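Local coordinates for nicotinate-nucleotide--dimethylbenzimidazole phosphoribosyltransferase (Thermus thermophilus HB8, PDB 1WX1), which probably catalyses the transfer of phosphoribose from nicotinate mononucleotide to 5,6-dimethylbenzimidazole, giving alpha-ribazole 5'-phosphate for cobalamin biosynthesis, at residues A[53-58]-A[66-71]; A[120-125]-A[226-231]. All blocks are in the same frame, centred on the assembly; numbering follows the deposited sequence.

In the fold
Both interactions gather round the loop that leaves the C-terminal end of strand 47-54 in the parallel sheet, and their centres are 10 Å apart. Interaction 1 joins this loop to the start of helix 70-79; interaction 2 joins loop 120-125 to the start of helix 228-242. Segment 53-58 touches both halves of interaction 2: His56 NE2 lies 2.6 Å from Glu229 OE2 and Asp55 O 3.1 Å from Thr122 N, each a probable hydrogen bond. Interaction 1 is the one near the predicted proton acceptor, with the side chains of Ala53 and Glu304 about 9 Å apart. In interaction 2, the side chain of Leu125 is about 10 Å from a bound sodium ion.

Interaction 1 of 2, residues A[53-58]-A[66-71]; sequences AADHGV and YPQEVT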
ATOM      1  N   ALA A  53       0.351  -4.379 -25.127  1.00 12.51           N
ATOM      2  CA  ALA A  53      -0.803  -3.755 -25.756  1.00 13.94           C
ATOM      3  C   ALA A  53      -1.211  -4.414 -27.063  1.00 14.08           C
ATOM      4  O   ALA A  53      -0.369  -4.826 -27.858  1.00 13.72           O
ATOM      5  CB  ALA A  53      -0.518  -2.270 -26.000  1.00 14.27           C
ATOM      6  N   ALA A  54      -2.519  -4.497 -27.278  1.00 14.01           N
ATOM      7  CA  ALA A  54      -3.069  -5.075 -28.492  1.00 15.19           C
ATOM      8  C   ALA A  54      -4.552  -4.745 -28.552  1.00 15.89           C
ATOM      9  O   ALA A  54      -5.183  -4.490 -27.524  1.00 15.49           O
ATOM     10  CB  ALA A  54      -2.867  -6.591 -28.502  1.00 13.67           C
ATOM     11  N   ASP A  55      -5.106  -4.749 -29.757  1.00 16.50           N
ATOM     12  CA  ASP A  55      -6.517  -4.465 -29.923  1.00 16.35           C
ATOM     13  C   ASP A  55      -7.347  -5.731 -30.014  1.00 16.45           C
ATOM     14  O   ASP A  55      -6.812  -6.819 -30.232  1.00 16.83           O
ATOM     15  CB  ASP A  55      -6.731  -3.554 -31.128  1.00 15.59           C
ATOM     16  CG  ASP A  55      -6.501  -2.098 -30.774  1.00 17.52           C
ATOM     17  OD1 ASP A  55      -5.626  -1.447 -31.386  1.00 16.87           O
ATOM     18  OD2 ASP A  55      -7.200  -1.611 -29.859  1.00 16.32           O
ATOM     19  N   HIS A  56      -8.654  -5.575 -29.837  1.00 16.12           N
ATOM     20  CA  HIS A  56      -9.582  -6.701 -29.824  1.00 17.08           C
ATOM     21  C   HIS A  56     -10.752  -6.545 -30.793  1.00 16.81           C
ATOM     22  O   HIS A  56     -11.431  -5.519 -30.795  1.00 16.23           O
ATOM     23  CB  HIS A  56     -10.128  -6.864 -28.403  1.00 14.66           C
ATOM     24  CG  HIS A  56      -9.069  -7.101 -27.376  1.00 17.51           C
ATOM     25  ND1 HIS A  56      -8.808  -8.348 -26.844  1.00 18.70           N
ATOM     26  CD2 HIS A  56      -8.174  -6.259 -26.800  1.00 17.97           C
ATOM     27  CE1 HIS A  56      -7.804  -8.265 -25.994  1.00 20.19           C
ATOM     28  NE2 HIS A  56      -7.401  -7.004 -25.949  1.00 18.94           N
ATOM     29  N   GLY A  57     -10.991  -7.572 -31.604  1.00 16.02           N
ATOM     30  CA  GLY A  57     -12.094  -7.519 -32.547  1.00 17.18           C
ATOM     31  C   GLY A  57     -13.440  -7.534 -31.841  1.00 17.85           C
ATOM     32  O   GLY A  57     -14.447  -7.108 -32.408  1.00 19.19           O
ATOM     33  N   VAL A  58     -13.462  -8.007 -30.598  1.00 15.39           N
ATOM     34  CA  VAL A  58     -14.709  -8.083 -29.840  1.00 15.35           C
ATOM     35  C   VAL A  58     -15.322  -6.711 -29.538  1.00 15.63           C
ATOM     36  O   VAL A  58     -16.461  -6.625 -29.080  1.00 16.36           O
ATOM     37  CB  VAL A  58     -14.519  -8.898 -28.522  1.00 16.14           C
ATOM     38  CG1 VAL A  58     -13.799  -8.070 -27.479  1.00 16.40           C
ATOM     39  CG2 VAL A  58     -15.874  -9.391 -28.009  1.00 17.89           C
ATOM     40  N   TYR A  66     -15.333   3.115 -24.870  1.00 27.72           N
ATOM     41  CA  TYR A  66     -14.227   3.774 -25.554  1.00 26.07           C
ATOM     42  C   TYR A  66     -13.961   3.195 -26.938  1.00 24.63           C
ATOM     43  O   TYR A  66     -14.042   1.988 -27.138  1.00 23.72           O
ATOM     44  CB  TYR A  66     -12.956   3.651 -24.713  1.00 29.95           C
ATOM     45  CG  TYR A  66     -13.005   4.416 -23.416  1.00 34.37           C
ATOM     46  CD1 TYR A  66     -12.836   5.800 -23.395  1.00 36.89           C
ATOM     47  CD2 TYR A  66     -13.238   3.761 -22.207  1.00 37.24           C
ATOM     48  CE1 TYR A  66     -12.892   6.516 -22.200  1.00 39.53           C
ATOM     49  CE2 TYR A  66     -13.298   4.465 -21.007  1.00 40.28           C
ATOM     50  CZ  TYR A  66     -13.126   5.842 -21.012  1.00 40.52           C
ATOM     51  OH  TYR A  66     -13.183   6.544 -19.830  1.00 43.29           O
ATOM     52  N   PRO A  67     -13.641   4.060 -27.914  1.00 24.73           N
ATOM     53  CA  PRO A  67     -13.357   3.613 -29.279  1.00 24.03           C
ATOM     54  C   PRO A  67     -12.015   2.878 -29.311  1.00 23.66           C
ATOM     55  O   PRO A  67     -11.116   3.183 -28.529  1.00 21.77           O
ATOM     56  CB  PRO A  67     -13.332   4.916 -30.069  1.00 25.50           C
ATOM     57  CG  PRO A  67     -12.804   5.899 -29.064  1.00 24.86           C
ATOM     58  CD  PRO A  67     -13.583   5.530 -27.822  1.00 25.19           C
ATOM     59  N   GLN A  68     -11.892   1.922 -30.224  1.00 22.23           N
ATOM     60  CA  GLN A  68     -10.691   1.113 -30.361  1.00 21.77           C
ATOM     61  C   GLN A  68      -9.391   1.911 -30.466  1.00 21.12           C
ATOM     62  O   GLN A  68      -8.350   1.472 -29.966  1.00 19.11           O
ATOM     63  CB  GLN A  68     -10.833   0.208 -31.590  1.00 22.27           C
ATOM     64  CG  GLN A  68      -9.711  -0.788 -31.749  1.00 23.55           C
ATOM     65  CD  GLN A  68     -10.085  -1.919 -32.682  1.00 24.27           C
ATOM     66  OE1 GLN A  68     -10.219  -1.725 -33.888  1.00 23.14           O
ATOM     67  NE2 GLN A  68     -10.265  -3.110 -32.124  1.00 21.27           N
ATOM     68  N   GLU A  69      -9.460   3.076 -31.106  1.00 19.54           N
ATOM     69  CA  GLU A  69      -8.298   3.932 -31.308  1.00 20.07           C
ATOM     70  C   GLU A  69      -7.581   4.303 -30.018  1.00 18.87           C
ATOM     71  O   GLU A  69      -6.408   4.645 -30.047  1.00 18.98           O
ATOM     72  CB  GLU A  69      -8.713   5.239 -32.013  1.00 24.38           C
ATOM     73  CG  GLU A  69      -9.731   6.051 -31.248  1.00 30.91           C
ATOM     74  CD  GLU A  69     -10.308   7.215 -32.024  1.00 36.85           C
ATOM     75  OE1 GLU A  69      -9.526   8.052 -32.543  1.00 42.46           O
ATOM     76  OE2 GLU A  69     -11.547   7.292 -32.108  1.00 41.81           O
ATOM     77  N   VAL A  70      -8.288   4.247 -28.895  1.00 16.26           N
ATOM     78  CA  VAL A  70      -7.706   4.598 -27.603  1.00 17.45           C
ATOM     79  C   VAL A  70      -6.506   3.733 -27.208  1.00 17.63           C
ATOM     80  O   VAL A  70      -5.596   4.203 -26.526  1.00 18.43           O
ATOM     81  CB  VAL A  70      -8.778   4.548 -26.487  1.00 18.64           C
ATOM     82  CG1 VAL A  70      -8.128   4.754 -25.120  1.00 20.81           C
ATOM     83  CG2 VAL A  70      -9.821   5.645 -26.730  1.00 19.00           C
ATOM     84  N   THR A  71      -6.486   2.479 -27.648  1.00 16.23           N
ATOM     85  CA  THR A  71      -5.357   1.602 -27.323  1.00 16.03           C
ATOM     86  C   THR A  71      -4.061   2.213 -27.857  1.00 16.04           C
ATOM     87  O   THR A  71      -3.095   2.396 -27.118  1.00 14.48           O
ATOM     88  CB  THR A  71      -5.529   0.200 -27.941  1.00 16.30           C
ATOM     89  OG1 THR A  71      -6.762  -0.372 -27.491  1.00 15.23           O
ATOM     90  CG2 THR A  71      -4.378  -0.710 -27.532  1.00 15.99           C
TER
HETATM   91  O   HOH W   1      -5.914   1.245 -31.034  1.00 16.81           O
HETATM   92  O   HOH W   2      -9.463  -2.918 -29.300  1.00 17.29           O
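Asp55 and Thr71 reach toward each other from opposite directions, and Thr71 OG1 donates a hydrogen bond of 2.7 Å to Asp55 OD2. The hydroxyl meets the syn side of that oxygen but stands 35° out of the carboxylate plane. With OG1 anti to its own carbonyl carbon (chi1 -57°), Thr71 offers the hydroxyl to the aspartate and sets CG2 3.9 Å from Ala54 O, at the end of the strand. Gln68 runs across the carboxylate with its chain extended; its CG lies 3.2 Å from Asp55 OD2, and the amide is turned 51° from the carboxylate plane. Two waters tie the groups together. One donates to Asp55 OD1 and to Gln68 O; the other donates to Asp55 OD2 while accepting from His56 N and from Gln68 NE2, at 2.9 Å from the amide nitrogen. Asp55 OD1 also receives Val104 N, whereas Thr71 OG1 accepts from Ile165 N, bonds that connect the pair to two further loops. An alanine in place of Asp55 would remove both carboxylate oxygens, and Thr71 OG1, Val104 N and the two waters would probably each lose an acceptor. Pro67 to Val70 form a type I turn leading into helix 70-79. The arrangement is that of a parallel alpha/beta fold, in which a loop beyond a strand's C-terminal end is pinned to the beginning of the following helix, here with the side chain of Ala53 about 9 Å from that of Glu304, the predicted proton acceptor.

Interaction 2 of 2, residues A[120-125]-A[226-231]; sequences PGTANL and GGLELV
Thr122 and Leu228 form the apolar part of the contact, their side chains sliding past each other in opposite directions. Thr122 CG2 lies 3.7 Å from Leu228 CG and is also close to Leu228 CD1, which in turn reaches Gly121 C at 4.1 Å. The same methyl also lies 4.1 Å from Gly227 CA. Farther along the loop, Leu125 CD2 makes a looser approach to Gly226 O, at 4.4 Å. A first torsion of 53° places Thr122 OG1 between its backbone N and carbonyl carbon and CG2 anti to the carbonyl carbon, so that one branch packs on Leu228 while the other is available for polar partners. The polar link is through water: a single molecule lies 2.8 Å from Thr122 OG1 and donates to Gly226 O at the same distance. Thr122 OG1 is also hydrogen-bonded to Gly57 N, which ties this loop to the one following strand 47-54. Within 226-231, Gly227 occupies the N-cap position, and its carbonyl accepts Val231 N at 3.2 Å. Outside the two segments, Leu228 also packs on Ala54 and Ala139. Helix 218-225 ends just before this glycine pair and helix 228-242 begins just after it; the arrangement is a short glycine-containing helix-to-helix junction, packed against a loop beside the parallel sheet of the alpha/beta fold.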
ATOM      1  N   PRO A 120      -2.896  -6.830 -36.641  1.00 21.05           N
ATOM      2  CA  PRO A 120      -3.604  -5.621 -36.210  1.00 22.12           C
ATOM      3  C   PRO A 120      -4.849  -5.965 -35.401  1.00 22.91           C
ATOM      4  O   PRO A 120      -5.970  -5.870 -35.893  1.00 23.51           O
ATOM      5  CB  PRO A 120      -3.930  -4.932 -37.533  1.00 24.12           C
ATOM      6  CG  PRO A 120      -4.196  -6.094 -38.442  1.00 24.15           C
ATOM      7  CD  PRO A 120      -3.056  -7.048 -38.091  1.00 22.83           C
ATOM      8  N   GLY A 121      -4.639  -6.362 -34.152  1.00 21.04           N
ATOM      9  CA  GLY A 121      -5.751  -6.729 -33.300  1.00 20.86           C
ATOM     10  C   GLY A 121      -6.259  -8.126 -33.614  1.00 20.01           C
ATOM     11  O   GLY A 121      -5.983  -8.680 -34.676  1.00 20.71           O
ATOM     12  N   THR A 122      -7.006  -8.702 -32.682  1.00 17.84           N
ATOM     13  CA  THR A 122      -7.556 -10.040 -32.865  1.00 18.81           C
ATOM     14  C   THR A 122      -8.867  -9.984 -33.642  1.00 17.68           C
ATOM     15  O   THR A 122      -9.435  -8.909 -33.853  1.00 17.22           O
ATOM     16  CB  THR A 122      -7.893 -10.683 -31.523  1.00 17.82           C
ATOM     17  OG1 THR A 122      -8.730  -9.783 -30.787  1.00 15.37           O
ATOM     18  CG2 THR A 122      -6.632 -10.987 -30.721  1.00 18.26           C
ATOM     19  N   ALA A 123      -9.338 -11.153 -34.063  1.00 17.32           N
ATOM     20  CA  ALA A 123     -10.619 -11.253 -34.751  1.00 17.26           C
ATOM     21  C   ALA A 123     -11.636 -11.178 -33.604  1.00 18.32           C
ATOM     22  O   ALA A 123     -11.248 -11.236 -32.437  1.00 16.96           O
ATOM     23  CB  ALA A 123     -10.729 -12.600 -35.476  1.00 16.03           C
ATOM     24  N   ASN A 124     -12.920 -11.046 -33.930  1.00 17.29           N
ATOM     25  CA  ASN A 124     -13.982 -10.961 -32.924  1.00 18.62           C
ATOM     26  C   ASN A 124     -14.148 -12.316 -32.231  1.00 19.22           C
ATOM     27  O   ASN A 124     -14.651 -13.263 -32.831  1.00 18.02           O
ATOM     28  CB  ASN A 124     -15.301 -10.569 -33.599  1.00 18.40           C
ATOM     29  CG  ASN A 124     -16.401 -10.254 -32.604  1.00 18.53           C
ATOM     30  OD1 ASN A 124     -16.341 -10.647 -31.439  1.00 16.33           O
ATOM     31  ND2 ASN A 124     -17.426  -9.548 -33.067  1.00 18.80           N
ATOM     32  N   LEU A 125     -13.747 -12.397 -30.966  1.00 18.76           N
ATOM     33  CA  LEU A 125     -13.824 -13.654 -30.218  1.00 19.14           C
ATOM     34  C   LEU A 125     -15.241 -14.196 -30.025  1.00 18.01           C
ATOM     35  O   LEU A 125     -15.423 -15.374 -29.710  1.00 17.63           O
ATOM     36  CB  LEU A 125     -13.141 -13.487 -28.848  1.00 18.49           C
ATOM     37  CG  LEU A 125     -13.808 -12.574 -27.814  1.00 17.46           C
ATOM     38  CD1 LEU A 125     -14.839 -13.369 -27.021  1.00 15.76           C
ATOM     39  CD2 LEU A 125     -12.749 -12.019 -26.863  1.00 14.66           C
ATOM     40  N   GLY A 226      -8.901 -15.722 -26.293  1.00 20.42           N
ATOM     41  CA  GLY A 226      -8.240 -14.613 -25.624  1.00 19.82           C
ATOM     42  C   GLY A 226      -7.831 -13.412 -26.448  1.00 20.09           C
ATOM     43  O   GLY A 226      -8.468 -13.078 -27.450  1.00 20.04           O
ATOM     44  N   GLY A 227      -6.769 -12.755 -25.987  1.00 18.62           N
ATOM     45  CA  GLY A 227      -6.236 -11.580 -26.654  1.00 18.42           C
ATOM     46  C   GLY A 227      -4.729 -11.717 -26.789  1.00 18.13           C
ATOM     47  O   GLY A 227      -4.086 -12.447 -26.027  1.00 15.53           O
ATOM     48  N   LEU A 228      -4.156 -11.015 -27.757  1.00 17.30           N
ATOM     49  CA  LEU A 228      -2.718 -11.079 -27.991  1.00 15.33           C
ATOM     50  C   LEU A 228      -1.874 -10.611 -26.811  1.00 15.20           C
ATOM     51  O   LEU A 228      -0.875 -11.247 -26.476  1.00 14.46           O
ATOM     52  CB  LEU A 228      -2.361 -10.259 -29.233  1.00 13.29           C
ATOM     53  CG  LEU A 228      -2.896 -10.860 -30.537  1.00 13.71           C
ATOM     54  CD1 LEU A 228      -3.070  -9.767 -31.576  1.00 13.92           C
ATOM     55  CD2 LEU A 228      -1.936 -11.949 -31.034  1.00 13.12           C
ATOM     56  N   GLU A 229      -2.263  -9.500 -26.188  1.00 15.34           N
ATOM     57  CA  GLU A 229      -1.502  -8.973 -25.065  1.00 14.04           C
ATOM     58  C   GLU A 229      -1.662  -9.871 -23.838  1.00 14.96           C
ATOM     59  O   GLU A 229      -0.793  -9.902 -22.973  1.00 15.74           O
ATOM     60  CB  GLU A 229      -1.927  -7.524 -24.742  1.00 15.11           C
ATOM     61  CG  GLU A 229      -3.174  -7.378 -23.888  1.00 18.14           C
ATOM     62  CD  GLU A 229      -4.456  -7.393 -24.691  1.00 18.58           C
ATOM     63  OE1 GLU A 229      -4.534  -8.160 -25.675  1.00 19.39           O
ATOM     64  OE2 GLU A 229      -5.389  -6.643 -24.324  1.00 20.04           O
ATOM     65  N   LEU A 230      -2.765 -10.611 -23.762  1.00 13.84           N
ATOM     66  CA  LEU A 230      -2.973 -11.508 -22.625  1.00 14.69           C
ATOM     67  C   LEU A 230      -1.987 -12.673 -22.731  1.00 13.39           C
ATOM     68  O   LEU A 230      -1.432 -13.132 -21.730  1.00 14.56           O
ATOM     69  CB  LEU A 230      -4.420 -12.035 -22.600  1.00 15.08           C
ATOM     70  CG  LEU A 230      -5.540 -10.985 -22.556  1.00 17.81           C
ATOM     71  CD1 LEU A 230      -6.886 -11.681 -22.353  1.00 20.32           C
ATOM     72  CD2 LEU A 230      -5.295  -9.990 -21.422  1.00 17.98           C
ATOM     73  N   VAL A 231      -1.772 -13.149 -23.953  1.00 12.52           N
ATOM     74  CA  VAL A 231      -0.836 -14.239 -24.196  1.00 14.04           C
ATOM     75  C   VAL A 231       0.589 -13.711 -23.980  1.00 14.73           C
ATOM     76  O   VAL A 231       1.443 -14.413 -23.440  1.00 13.43           O
ATOM     77  CB  VAL A 231      -0.984 -14.776 -25.632  1.00 15.61           C
ATOM     78  CG1 VAL A 231       0.071 -15.841 -25.912  1.00 14.46           C
ATOM     79  CG2 VAL A 231      -2.383 -15.348 -25.818  1.00 16.35           C
TER
HETATM   80  O   HOH W   3      -9.501 -10.596 -28.274  1.00 17.25           O